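Side-chain contacts in Mlr6093 protein (Mesorhizobium loti, PDB 2QJ8), which probably hydrolyses carbon-nitrogen or ester bonds as a zinc-dependent member of the succinylglutamate desuccinylase/aspartoacylase family: residues A[61-64]-A[65-69]; A[70-73]-A[74-78]; A[168-171]-A[172-176]; A[190-193]-A[194-198]; A[254-257]-A[258-261]. All blocks are in the same frame, centred on the assembly; numbering follows the deposited sequence. Where two conformers were deposited one is given.

Interaction 1 (A[61-64]-A[65-69])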
# COMPACT_ATOMS: atom_id res chain seq x y z
N GLY A 61 -4.76 -9.89 6.82
CA GLY A 61 -5.74 -10.96 7.01
C GLY A 61 -5.06 -12.31 7.17
O GLY A 61 -5.27 -12.98 8.16
N PRO A 62 -4.27 -12.75 6.16
CA PRO A 62 -3.47 -13.97 6.31
C PRO A 62 -2.62 -14.05 7.58
O PRO A 62 -2.59 -15.11 8.21
CB PRO A 62 -2.62 -13.94 5.06
CG PRO A 62 -3.56 -13.40 4.03
CD PRO A 62 -4.24 -12.27 4.76
N ILE A 63 -2.00 -12.95 7.96
CA ILE A 63 -1.18 -12.89 9.19
C ILE A 63 -2.04 -13.08 10.43
O ILE A 63 -1.72 -13.91 11.28
CB ILE A 63 -0.38 -11.59 9.27
CG1 ILE A 63 0.78 -11.63 8.27
CG2 ILE A 63 0.14 -11.35 10.70
CD1 ILE A 63 1.31 -10.23 7.89
N LEU A 64 -3.14 -12.33 10.52
CA LEU A 64 -4.11 -12.48 11.60
C LEU A 64 -4.65 -13.91 11.66
O LEU A 64 -4.79 -14.46 12.73
CB LEU A 64 -5.27 -11.45 11.45
CG LEU A 64 -6.27 -11.39 12.61
CD1 LEU A 64 -5.55 -11.06 13.94
CD2 LEU A 64 -7.36 -10.35 12.32
N ALA A 65 -4.98 -14.49 10.50
CA ALA A 65 -5.43 -15.86 10.43
C ALA A 65 -4.42 -16.85 11.01
O ALA A 65 -4.80 -17.79 11.69
CB ALA A 65 -5.79 -16.25 8.94
N ARG A 66 -3.14 -16.66 10.72
CA ARG A 66 -2.09 -17.49 11.26
C ARG A 66 -1.92 -17.28 12.76
O ARG A 66 -1.54 -18.21 13.48
CB ARG A 66 -0.78 -17.20 10.56
CG ARG A 66 -0.71 -17.77 9.19
CD ARG A 66 0.37 -17.10 8.43
NE ARG A 66 0.39 -17.57 7.06
CZ ARG A 66 0.95 -18.70 6.65
NH1 ARG A 66 1.58 -19.52 7.50
NH2 ARG A 66 0.87 -19.00 5.35
N ARG A 67 -2.16 -16.07 13.25
CA ARG A 67 -2.15 -15.87 14.72
C ARG A 67 -3.25 -16.67 15.42
O ARG A 67 -3.01 -17.26 16.48
CB ARG A 67 -2.28 -14.41 15.06
CG ARG A 67 -1.07 -13.64 14.69
CD ARG A 67 -1.25 -12.17 14.99
NE ARG A 67 0.02 -11.47 14.83
CZ ARG A 67 0.22 -10.16 14.94
NH1 ARG A 67 -0.75 -9.31 15.27
NH2 ARG A 67 1.45 -9.72 14.76
N LEU A 68 -4.43 -16.69 14.82
CA LEU A 68 -5.61 -17.44 15.31
C LEU A 68 -5.31 -18.92 15.31
O LEU A 68 -5.68 -19.63 16.25
CB LEU A 68 -6.85 -17.15 14.45
CG LEU A 68 -7.49 -15.77 14.56
CD1 LEU A 68 -8.44 -15.55 13.40
CD2 LEU A 68 -8.18 -15.61 15.90
N VAL A 69 -4.66 -19.39 14.23
CA VAL A 69 -4.19 -20.78 14.12
C VAL A 69 -3.34 -21.20 15.33
O VAL A 69 -3.50 -22.31 15.84
CB VAL A 69 -3.44 -21.05 12.79
CG1 VAL A 69 -2.68 -22.37 12.85
CG2 VAL A 69 -4.42 -21.05 11.63
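Gly61 to Leu64 pass their carbonyls to the amides of Ala65 to Leu68 in regular alpha-helical i to i+4 order, from Ala65 N to Gly61 O at 2.8 Å to Leu68 N to Leu64 O at 3.1 Å. Both segments belong to helix 60-75, which connects strands 47-52 and 79-84. Ile63 and Arg67 sit one turn apart and run alongside each other in the same direction. CG2 of Ile63 is the branch that touches. It stands anti to the backbone N and lies over one face of the Arg67 guanidinium, 4.1 Å from NE. The Arg67 chain is extended from CG to NE, and its CG passes 3.5 Å from Ile63 O. Arg66 also starts by leaning back along the helix, with CG 3.4 Å from Pro62 O. Leu64 and Leu68 occupy another side, where both pack on Val224 of helix 218-230. Ala65 is turned to Ile83 of strand 79-84. The charged ends find partners elsewhere. Arg66 forms a salt bridge with Glu86. Arg67 forms one with Glu221 and another with Glu269 of the second subunit. This part of the helix serves two chemistries. Its leucines and Ala65 bind it to its own chain, while the charge of Arg67 is matched by carboxylates of both subunits, which probably helps to fix its guanidinium at the dimer interface.

Interaction 2 (A[70-73]-A[74-78])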
# COMPACT_ATOMS: atom_id res chain seq x y z
N LYS A 70 -2.46 -20.32 15.79
CA LYS A 70 -1.63 -20.60 16.96
C LYS A 70 -2.30 -20.40 18.33
O LYS A 70 -1.89 -21.02 19.32
CB LYS A 70 -0.34 -19.78 16.88
CG LYS A 70 0.63 -20.27 15.82
CD LYS A 70 1.90 -19.45 15.78
N TRP A 71 -3.31 -19.52 18.40
CA TRP A 71 -3.99 -19.14 19.65
C TRP A 71 -5.18 -20.00 20.00
O TRP A 71 -5.40 -20.28 21.17
CB TRP A 71 -4.39 -17.67 19.56
CG TRP A 71 -5.23 -17.11 20.64
CD1 TRP A 71 -4.84 -16.77 21.90
CD2 TRP A 71 -6.60 -16.71 20.53
NE1 TRP A 71 -5.89 -16.22 22.59
CE2 TRP A 71 -6.98 -16.17 21.77
CE3 TRP A 71 -7.54 -16.78 19.51
CZ2 TRP A 71 -8.26 -15.69 22.01
CZ3 TRP A 71 -8.82 -16.31 19.76
CH2 TRP A 71 -9.17 -15.77 20.99
N LEU A 72 -5.95 -20.42 18.99
CA LEU A 72 -7.13 -21.21 19.22
C LEU A 72 -6.97 -22.59 19.88
O LEU A 72 -7.91 -23.03 20.55
CB LEU A 72 -7.94 -21.35 17.94
CG LEU A 72 -8.63 -20.09 17.49
CD1 LEU A 72 -9.14 -20.35 16.08
CD2 LEU A 72 -9.74 -19.64 18.46
N PRO A 73 -5.85 -23.32 19.64
CA PRO A 73 -5.66 -24.56 20.39
C PRO A 73 -5.81 -24.44 21.92
O PRO A 73 -6.33 -25.38 22.51
CB PRO A 73 -4.26 -25.01 19.99
CG PRO A 73 -4.14 -24.50 18.53
CD PRO A 73 -4.80 -23.14 18.61
N GLU A 74 -5.37 -23.33 22.54
CA GLU A 74 -5.57 -23.09 23.98
C GLU A 74 -6.87 -22.31 24.30
O GLU A 74 -7.56 -22.65 25.26
CB GLU A 74 -4.34 -22.41 24.63
CG GLU A 74 -3.04 -23.27 24.63
CD GLU A 74 -3.15 -24.56 25.46
OE1 GLU A 74 -3.21 -24.48 26.71
OE2 GLU A 74 -3.12 -25.67 24.84
N ALA A 75 -7.21 -21.31 23.50
CA ALA A 75 -8.39 -20.46 23.70
C ALA A 75 -9.77 -20.99 23.27
O ALA A 75 -10.77 -20.56 23.85
CB ALA A 75 -8.17 -19.12 23.05
N GLN A 76 -9.87 -21.85 22.25
CA GLN A 76 -11.18 -22.30 21.79
C GLN A 76 -11.84 -23.20 22.86
O GLN A 76 -11.24 -24.19 23.26
CB GLN A 76 -11.08 -23.04 20.45
CG GLN A 76 -12.43 -23.33 19.83
CD GLN A 76 -12.33 -24.00 18.49
OE1 GLN A 76 -11.38 -23.77 17.75
NE2 GLN A 76 -13.31 -24.82 18.16
N ARG A 77 -13.04 -22.85 23.31
CA ARG A 77 -13.75 -23.63 24.34
C ARG A 77 -14.62 -24.74 23.81
O ARG A 77 -14.84 -25.73 24.51
CB ARG A 77 -14.61 -22.74 25.25
CG ARG A 77 -13.82 -21.78 26.11
N CYS A 78 -15.16 -24.57 22.60
CA CYS A 78 -16.10 -25.55 22.06
C CYS A 78 -16.26 -25.36 20.56
O CYS A 78 -15.61 -24.50 19.96
CB CYS A 78 -17.46 -25.38 22.76
SG CYS A 78 -18.30 -23.81 22.41
O HOH W 1 -2.74 -22.05 21.74
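Ala75 places its methyl over one face of the Trp71 indole, one helical turn further on. The CB lies 3.7 Å from the centroid of the six-membered ring, 22° off its normal. It is shifted toward the rim, and its nearest ring atom is Trp71 CE2 at 3.4 Å. This is a CH-pi contact. Trp71 carries CG anti to the backbone N (chi1 173°), which swings the indole along the helix toward Ala75. The ring also touches Arg225 and Leu228 of helix 218-230. A serine in place of Trp71 would probably leave the Ala75 methyl without its aromatic cover and open a gap toward helix 218-230. Leu72 and Gln76 cross obliquely, with CD2 of Leu72 4.2 Å from CB of Gln76; both touch Ile81 of strand 79-84. The Gln76 chain is extended, and NE2 donates to Cys78 O at 2.9 Å and also to Cys40 O. Pro73 has no N-H to give to the turn before, and the helix kinks there. A water bridges Lys70 O, at 2.8 Å, and Glu74 N, at 3.0 Å. The end of helix 60-75 therefore combines a methyl-on-indole contact with polar bonding: the water spans a widened turn, and the Gln76 amide binds carbonyls where the chain leaves the helix.

Interaction 3 (A[168-171]-A[172-176])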
# COMPACT_ATOMS: atom_id res chain seq x y z
N VAL A 168 -25.95 -8.01 12.08
CA VAL A 168 -25.52 -6.68 12.53
C VAL A 168 -25.17 -6.73 14.02
O VAL A 168 -24.17 -6.17 14.40
CB VAL A 168 -26.60 -5.59 12.21
CG1 VAL A 168 -26.30 -4.30 12.91
CG2 VAL A 168 -26.71 -5.38 10.70
N SER A 169 -25.94 -7.43 14.84
CA SER A 169 -25.64 -7.56 16.27
C SER A 169 -24.31 -8.26 16.54
O SER A 169 -23.50 -7.78 17.34
CB SER A 169 -26.75 -8.29 17.00
OG SER A 169 -27.92 -7.49 16.98
N ILE A 170 -24.09 -9.38 15.85
CA ILE A 170 -22.83 -10.11 15.95
C ILE A 170 -21.65 -9.21 15.54
O ILE A 170 -20.65 -9.15 16.26
CB ILE A 170 -22.83 -11.42 15.13
CG1 ILE A 170 -23.86 -12.42 15.69
CG2 ILE A 170 -21.42 -12.05 15.19
CD1 ILE A 170 -24.04 -13.73 14.86
N SER A 171 -21.81 -8.48 14.43
CA SER A 171 -20.80 -7.56 13.92
C SER A 171 -20.44 -6.45 14.91
O SER A 171 -19.27 -6.18 15.13
CB SER A 171 -21.27 -6.95 12.61
OG SER A 171 -21.41 -7.95 11.61
N LYS A 172 -21.44 -5.83 15.51
CA LYS A 172 -21.24 -4.79 16.53
C LYS A 172 -20.52 -5.30 17.78
O LYS A 172 -19.74 -4.54 18.37
CB LYS A 172 -22.59 -4.17 16.93
CG LYS A 172 -23.19 -3.26 15.85
CD LYS A 172 -24.59 -2.76 16.26
CE LYS A 172 -25.19 -1.81 15.22
NZ LYS A 172 -26.61 -1.42 15.51
N ALA A 173 -20.77 -6.56 18.15
CA ALA A 173 -20.10 -7.25 19.25
C ALA A 173 -18.57 -7.44 19.07
O ALA A 173 -17.90 -7.79 20.03
CB ALA A 173 -20.77 -8.62 19.55
N PHE A 174 -18.03 -7.23 17.86
CA PHE A 174 -16.57 -7.25 17.62
C PHE A 174 -15.93 -6.00 18.25
O PHE A 174 -14.73 -6.01 18.51
CB PHE A 174 -16.21 -7.25 16.12
CG PHE A 174 -16.33 -8.59 15.44
CD1 PHE A 174 -17.53 -9.28 15.39
CD2 PHE A 174 -15.26 -9.13 14.77
CE1 PHE A 174 -17.65 -10.48 14.73
CE2 PHE A 174 -15.37 -10.36 14.11
CZ PHE A 174 -16.58 -11.03 14.11
N LYS A 175 -16.73 -4.95 18.51
CA LYS A 175 -16.27 -3.71 19.08
C LYS A 175 -15.14 -3.02 18.27
O LYS A 175 -14.22 -2.46 18.85
CB LYS A 175 -15.89 -3.88 20.55
CG LYS A 175 -16.91 -4.65 21.36
CD LYS A 175 -16.71 -4.48 22.86
CE LYS A 175 -17.57 -5.44 23.67
NZ LYS A 175 -18.98 -5.63 23.14
N LEU A 176 -15.20 -3.11 16.95
CA LEU A 176 -14.25 -2.41 16.10
C LEU A 176 -14.63 -0.90 16.09
O LEU A 176 -15.76 -0.54 16.47
CB LEU A 176 -14.27 -2.97 14.67
CG LEU A 176 -13.68 -4.35 14.51
CD1 LEU A 176 -14.09 -4.97 13.13
CD2 LEU A 176 -12.15 -4.34 14.69
O HOH W 2 -17.73 -3.90 15.30
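Val168 O accepts from Lys172 N at 3.0 Å and Ser169 O from Ala173 N at 3.1 Å, the last regular helical bonds, and a type I turn from Lys172 to Lys175 takes over. Lys175 leaves helical geometry with a positive phi of 56°. Phe174 N turns to Ser171 O instead, at 3.2 Å, and stands well above the carbonyl plane. The Phe174 ring takes its place beside the end of the helix: CG is anti to the carbonyl carbon (chi1 -79°), and Ile170 O lies at the ring edge, in plane, 3.2 Å from CD1. CE1 meets CG2 of Ile170 at 4.1 Å. Both side chains also touch Ile203 of strand 201-208. An alanine for Phe174 is likely to open a gap against Ile203 and Ile153 and to strip Ile170 of its ring neighbour. On another side Val168 and Lys172 run alongside each other, CG1 of Val168 3.6 Å from CE of Lys172. A water accepts from Leu176 N and donates to Ser171 O at 2.8 Å. Ser171 O is thus held by an amide and a water, while Ile170 O meets the C-H edge of a ring, where the slight positive charge probably suits a carbonyl.

Interaction 4 (A[190-193]-A[194-198])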
# COMPACT_ATOMS: atom_id res chain seq x y z
N MSE A 190 -19.84 -14.75 -3.28
CA MSE A 190 -19.81 -15.23 -1.90
C MSE A 190 -20.95 -14.67 -1.05
O MSE A 190 -21.57 -15.41 -0.30
CB MSE A 190 -18.45 -14.91 -1.25
CG MSE A 190 -18.11 -15.77 -0.06
SE MSE A 190 -16.28 -15.55 0.63
CE MSE A 190 -15.24 -15.83 -1.00
N PHE A 191 -21.23 -13.39 -1.18
CA PHE A 191 -22.30 -12.78 -0.40
C PHE A 191 -23.62 -13.43 -0.75
O PHE A 191 -24.30 -13.94 0.13
CB PHE A 191 -22.37 -11.26 -0.64
CG PHE A 191 -23.39 -10.57 0.23
CD1 PHE A 191 -24.74 -10.59 -0.09
CD2 PHE A 191 -22.98 -9.91 1.38
CE1 PHE A 191 -25.67 -9.96 0.71
CE2 PHE A 191 -23.90 -9.28 2.19
CZ PHE A 191 -25.25 -9.30 1.86
N ASP A 192 -23.98 -13.43 -2.03
CA ASP A 192 -25.22 -14.07 -2.47
C ASP A 192 -25.31 -15.52 -2.07
O ASP A 192 -26.37 -15.99 -1.68
CB ASP A 192 -25.37 -14.00 -3.99
CG ASP A 192 -25.82 -12.64 -4.48
OD1 ASP A 192 -26.07 -11.73 -3.66
OD2 ASP A 192 -25.90 -12.48 -5.72
N THR A 193 -24.20 -16.23 -2.15
CA THR A 193 -24.15 -17.65 -1.79
C THR A 193 -24.44 -17.91 -0.31
O THR A 193 -25.36 -18.64 0.03
CB THR A 193 -22.77 -18.27 -2.20
OG1 THR A 193 -22.73 -18.31 -3.62
CG2 THR A 193 -22.63 -19.69 -1.67
N LEU A 194 -23.70 -17.24 0.55
CA LEU A 194 -23.81 -17.45 1.99
C LEU A 194 -25.03 -16.83 2.62
O LEU A 194 -25.71 -17.45 3.44
CB LEU A 194 -22.56 -16.93 2.70
CG LEU A 194 -21.28 -17.75 2.63
CD1 LEU A 194 -21.10 -18.43 1.30
CD2 LEU A 194 -20.13 -16.81 2.96
N VAL A 195 -25.28 -15.59 2.28
CA VAL A 195 -26.41 -14.83 2.80
C VAL A 195 -27.74 -15.24 2.19
O VAL A 195 -28.63 -15.73 2.89
CB VAL A 195 -26.20 -13.30 2.61
CG1 VAL A 195 -27.42 -12.48 3.11
CG2 VAL A 195 -24.90 -12.87 3.30
N HIS A 196 -27.91 -15.05 0.89
CA HIS A 196 -29.22 -15.28 0.30
C HIS A 196 -29.55 -16.74 0.06
O HIS A 196 -30.63 -17.19 0.45
CB HIS A 196 -29.42 -14.47 -1.00
CG HIS A 196 -29.34 -12.99 -0.81
ND1 HIS A 196 -29.99 -12.32 0.20
CD2 HIS A 196 -28.69 -12.04 -1.53
CE1 HIS A 196 -29.73 -11.03 0.11
NE2 HIS A 196 -28.94 -10.84 -0.93
N ARG A 197 -28.64 -17.47 -0.57
CA ARG A 197 -28.91 -18.87 -0.89
C ARG A 197 -28.90 -19.77 0.37
O ARG A 197 -29.79 -20.60 0.50
CB ARG A 197 -27.92 -19.36 -1.95
CG ARG A 197 -27.90 -20.85 -2.27
CD ARG A 197 -28.96 -21.27 -3.19
NE ARG A 197 -28.72 -20.76 -4.54
CZ ARG A 197 -29.37 -21.16 -5.63
NH1 ARG A 197 -30.32 -22.11 -5.58
NH2 ARG A 197 -29.06 -20.60 -6.80
N GLN A 198 -27.93 -19.57 1.27
CA GLN A 198 -27.74 -20.43 2.45
C GLN A 198 -28.26 -19.90 3.78
O GLN A 198 -28.34 -20.66 4.73
CB GLN A 198 -26.28 -20.84 2.58
CG GLN A 198 -25.81 -21.67 1.40
CD GLN A 198 -24.40 -22.13 1.52
OE1 GLN A 198 -23.76 -22.05 2.58
NE2 GLN A 198 -23.89 -22.64 0.42
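Phe191 reaches Val195 and His196 across one turn of helix 190-197. Its CB points away from the later turn, but CG is anti to the backbone N (chi1 -175°), and this carries the ring back along the helix. CG and CD1 are each 4.1 Å from CG2 of Val195, and CD2 is 4.0 Å from it. Further out, CE2 and CZ each come within 3.9 Å of the same methyl. Val195 CG2 sits over the ring centre, 3.7 Å from the centroid and 6° off the normal, a CH-pi contact almost on the ring axis. On the other branch, CE1 lies 3.8 Å from NE2 of His196. The two rings form an offset edge-to-face pair, planes at 72°, with the Phe191 edge toward the His196 face. Asp192 OD1 approaches the edge of the same imidazole, 3.4 Å from CD2, and bonds weakly to Thr187. Beyond Phe191, the ring of His156 meets it as well. Leu194 packs on Phe202 of strand 201-208. The helix widens at its end into a pi-type turn, where Arg197 N bonds to Asp192 O at 2.9 Å. One face of the Phe191 ring is thus covered by an aliphatic methyl. The Asp192 carboxylate meets no N-H of the imidazole, and its effect there is probably slight.

Interaction 5 (A[254-257]-A[258-261])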
# COMPACT_ATOMS: atom_id res chain seq x y z
N THR A 254 -23.30 4.89 5.01
CA THR A 254 -22.83 5.60 3.82
C THR A 254 -23.84 5.39 2.72
O THR A 254 -24.28 4.27 2.47
CB THR A 254 -21.40 5.20 3.37
OG1 THR A 254 -21.11 5.81 2.11
CG2 THR A 254 -21.24 3.75 3.21
N THR A 255 -24.25 6.52 2.10
CA THR A 255 -25.23 6.57 0.99
C THR A 255 -24.50 7.14 -0.22
O THR A 255 -23.36 7.62 -0.08
CB THR A 255 -26.50 7.44 1.34
OG1 THR A 255 -26.13 8.81 1.57
CG2 THR A 255 -27.22 6.87 2.57
N SER A 256 -25.13 7.12 -1.40
CA SER A 256 -24.47 7.58 -2.65
C SER A 256 -23.82 8.96 -2.61
O SER A 256 -22.72 9.11 -3.13
CB SER A 256 -25.39 7.44 -3.86
OG SER A 256 -25.38 6.09 -4.26
N SER A 257 -24.44 9.92 -1.93
CA SER A 257 -23.83 11.27 -1.82
C SER A 257 -22.50 11.32 -0.98
O SER A 257 -21.76 12.31 -1.04
CB SER A 257 -24.84 12.26 -1.27
OG SER A 257 -25.27 11.89 0.02
N ASP A 258 -22.24 10.25 -0.21
CA ASP A 258 -21.06 10.10 0.61
C ASP A 258 -19.90 9.43 -0.12
O ASP A 258 -18.80 9.35 0.44
CB ASP A 258 -21.37 9.23 1.83
CG ASP A 258 -22.40 9.82 2.74
OD1 ASP A 258 -22.26 10.99 3.10
OD2 ASP A 258 -23.31 9.07 3.17
N GLN A 259 -20.14 8.89 -1.32
CA GLN A 259 -19.13 8.22 -2.12
C GLN A 259 -18.60 9.23 -3.11
O GLN A 259 -19.21 9.47 -4.14
CB GLN A 259 -19.73 7.01 -2.84
CG GLN A 259 -20.24 5.92 -1.89
CD GLN A 259 -21.13 4.93 -2.60
OE1 GLN A 259 -22.20 4.60 -2.11
NE2 GLN A 259 -20.73 4.51 -3.78
N LEU A 260 -17.46 9.84 -2.78
CA LEU A 260 -16.90 10.89 -3.61
C LEU A 260 -16.05 10.27 -4.76
O LEU A 260 -15.25 9.36 -4.55
CB LEU A 260 -16.12 11.88 -2.74
CG LEU A 260 -16.88 12.49 -1.56
CD1 LEU A 260 -15.94 13.39 -0.80
CD2 LEU A 260 -18.10 13.29 -2.01
N LYS A 261 -16.25 10.80 -5.96
CA LYS A 261 -15.60 10.33 -7.18
C LYS A 261 -14.82 11.48 -7.85
O LYS A 261 -15.14 12.64 -7.64
CB LYS A 261 -16.65 9.79 -8.16
CG LYS A 261 -17.41 8.53 -7.67
CD LYS A 261 -18.65 8.25 -8.53
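Thr255 holds OG1 between its backbone N and carbonyl carbon (chi1 63°), and Asp258 swings CG anti to its carbonyl carbon (chi1 -63°). Together these torsions bring the hydroxyl and the carboxylate to one place. The motif is a short 3-10 turn that interrupts strand 250-261. In it an aspartate accepts the backbone N-H of the residue three places earlier. Thr255 N gives a nearly straight bond to OD2 of Asp258 at 2.9 Å, using the anti lone pair of that oxygen. Thr255 OG1 donates to the same OD2 at 3.3 Å, but from above the carboxylate plane. In return, Asp258 N bonds to Thr255 O at 2.9 Å. The next bond, Gln259 N to Ser256 O at 3.2 Å, completes the turn before the strand resumes. OD1 of Asp258 forms a salt bridge with Arg328 of strand 322-329. The carboxylate thus has a backbone amide and a hydroxyl on one oxygen and a guanidinium on the other, which would probably keep it ionised and limit its rotation. The turn is thereby pinned to the neighbouring antiparallel strand. Gln259 ties it to strands on both sides: its OE1 accepts from Trp182 NE1 of strand 178-182 and its NE2 donates to Glu322 of strand 322-329. Within the turn, CB of Asp258 lies 3.2 Å from Thr255 O.

How the interactions relate
Interactions 1 and 2 follow each other on helix 60-75, with centres about 13 Å apart. Interaction 1 is buried and the only one of the five touched by the second subunit, which supplies a carboxylate. The other four are partly buried. Interaction 2, at the far end of the helix, relies on aromatic packing and water. Interaction 3 closes helix 161-172 and interaction 4 runs the length of helix 190-197. Both pack on strand 201-208, yet one uses a carbonyl at a ring edge and the other a pair of rings. Interaction 5 lies across the chain's centre from interactions 1 and 2, within a strand. There a carboxylate salt bridge adds to the backbone bonds of the strand.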